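Apical membrane antigen 1-like protein, soluble form (Toxoplasma gondii, PDB 3ZLE) may take part in host cell invasion by sporozoites, as a paralogue of AMA1 that probably acts together with a RON2 paralogue. Local coordinates at residues A[265-270]-A[294-299]. Numbering follows the deposited sequence.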
loop_
_atom_site.group_PDB
_atom_site.type_symbol
_atom_site.label_atom_id
_atom_site.label_comp_id
_atom_site.label_asym_id
_atom_site.label_seq_id
_atom_site.Cartn_x
_atom_site.Cartn_y
_atom_site.Cartn_z
ATOM N N LEU A 265 -0.628 -13.065 -5.148
ATOM C CA LEU A 265 0.825 -12.884 -5.380
ATOM C C LEU A 265 1.394 -11.509 -5.050
ATOM O O LEU A 265 2.500 -11.214 -5.427
ATOM C CB LEU A 265 1.196 -13.224 -6.819
ATOM C CG LEU A 265 1.165 -14.693 -7.252
ATOM C CD1 LEU A 265 1.445 -14.853 -8.731
ATOM C CD2 LEU A 265 2.072 -15.572 -6.432
ATOM N N VAL A 266 0.638 -10.648 -4.390
ATOM C CA VAL A 266 1.149 -9.317 -4.078
ATOM C C VAL A 266 2.306 -9.460 -3.095
ATOM O O VAL A 266 2.302 -10.385 -2.281
ATOM C CB VAL A 266 0.035 -8.450 -3.445
ATOM C CG1 VAL A 266 -0.424 -9.066 -2.110
ATOM C CG2 VAL A 266 0.525 -7.022 -3.244
ATOM N N ALA A 267 3.298 -8.567 -3.152
ATOM C CA ALA A 267 4.354 -8.580 -2.123
ATOM C C ALA A 267 3.696 -8.636 -0.750
ATOM O O ALA A 267 2.883 -7.790 -0.418
ATOM C CB ALA A 267 5.242 -7.337 -2.218
ATOM N N SER A 268 4.048 -9.646 0.038
ATOM C CA SER A 268 3.453 -9.825 1.329
ATOM C C SER A 268 4.409 -10.601 2.223
ATOM O O SER A 268 5.136 -11.483 1.752
ATOM C CB SER A 268 2.111 -10.564 1.202
ATOM O OG SER A 268 1.445 -10.571 2.438
ATOM N N ASP A 269 4.445 -10.240 3.492
ATOM C CA ASP A 269 5.343 -10.895 4.458
ATOM C C ASP A 269 4.613 -11.871 5.386
ATOM O O ASP A 269 5.116 -12.192 6.475
ATOM C CB ASP A 269 6.021 -9.853 5.312
ATOM C CG ASP A 269 6.770 -8.835 4.502
ATOM O OD1 ASP A 269 7.097 -9.108 3.302
ATOM O OD2 ASP A 269 7.017 -7.740 5.067
ATOM N N ALA A 270 3.376 -12.224 5.045
ATOM C CA ALA A 270 2.634 -13.211 5.865
ATOM C C ALA A 270 3.297 -14.553 5.742
ATOM O O ALA A 270 3.802 -14.895 4.667
ATOM C CB ALA A 270 1.178 -13.309 5.439
ATOM N N PRO A 294 9.021 -14.875 6.403
ATOM C CA PRO A 294 9.268 -14.390 5.048
ATOM C C PRO A 294 9.423 -12.878 4.989
ATOM O O PRO A 294 8.710 -12.133 5.672
ATOM C CB PRO A 294 8.006 -14.820 4.262
ATOM C CG PRO A 294 7.143 -15.581 5.218
ATOM C CD PRO A 294 7.627 -15.274 6.614
ATOM N N LYS A 295 10.281 -12.429 4.102
ATOM C CA LYS A 295 10.329 -11.029 3.753
ATOM C C LYS A 295 10.311 -10.874 2.247
ATOM O O LYS A 295 11.261 -11.215 1.573
ATOM C CB LYS A 295 11.555 -10.381 4.367
ATOM C CG LYS A 295 11.547 -10.399 5.891
ATOM C CD LYS A 295 12.883 -9.911 6.427
ATOM C CE LYS A 295 12.761 -9.400 7.845
ATOM N NZ LYS A 295 13.532 -10.241 8.787
ATOM N N SER A 296 9.162 -10.457 1.717
ATOM C CA SER A 296 9.025 -10.159 0.293
ATOM C C SER A 296 10.061 -9.117 -0.153
ATOM O O SER A 296 10.488 -9.120 -1.285
ATOM C CB SER A 296 7.622 -9.630 0.026
ATOM O OG SER A 296 7.429 -8.399 0.727
ATOM N N GLY A 297 10.487 -8.245 0.730
ATOM C CA GLY A 297 11.299 -7.048 0.270
ATOM C C GLY A 297 10.541 -6.153 -0.693
ATOM O O GLY A 297 11.141 -5.317 -1.369
ATOM N N GLY A 298 9.203 -6.351 -0.781
ATOM C CA GLY A 298 8.395 -5.642 -1.766
ATOM C C GLY A 298 8.449 -6.148 -3.199
ATOM O O GLY A 298 7.836 -5.561 -4.093
ATOM N N PHE A 299 9.076 -7.295 -3.413
ATOM C CA PHE A 299 8.934 -7.977 -4.689
ATOM C C PHE A 299 7.575 -8.692 -4.781
ATOM O O PHE A 299 7.119 -9.333 -3.818
ATOM C CB PHE A 299 10.103 -8.960 -4.902
ATOM C CG PHE A 299 11.441 -8.277 -5.123
ATOM C CD1 PHE A 299 11.840 -7.869 -6.401
ATOM C CD2 PHE A 299 12.271 -7.952 -4.031
ATOM C CE1 PHE A 299 13.051 -7.147 -6.601
ATOM C CE2 PHE A 299 13.511 -7.290 -4.235
ATOM C CZ PHE A 299 13.892 -6.880 -5.530
HETATM O O HOH W 1 10.088 -7.745 3.193
#
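An ST turn at Ser-296, held by the carboxylate of Asp-269, brings together the two ends of the long loop between helix 253-262 and strand 303-308 of this AMA1 ectodomain. Ser-296 meets Asp-269 twice. Its OG donates to Asp-269 OD1 at 2.7 Å, nearly along the C-O axis of that oxygen. Its backbone N reaches the same OD1 at 2.9 Å, from 38° out of the carboxylate plane. The chi1 of Ser-296, 63°, sets OG between its own N and carbonyl carbon. There the hydroxyl can give its proton to Asp-269 and accept from Gly-298 N at 3.1 Å, which closes the ST turn. The ST turn overlaps a type I' beta turn from Ser-296 to Phe-299, with Gly-297 and Gly-298 at the two central positions, both at positive phi. A water lies between Gly-297 N and Asp-269 OD1; at 2.5 Å from that N its position is doubtful. Asp-269 OD2 accepts from the backbone N of Leu-36 and of Gly-31, so the same carboxylate also links this contact to the chain at Gly-31 and Leu-36. On one flank, Ala-267 CB packs against the turn itself, 3.6 Å from Gly-298 C. On the other flank, Pro-294 lays ring atom CG 3.5 Å from Ala-270 O. Lys-295 points its CB away from this contact, and its NZ forms a salt bridge with Asp-39.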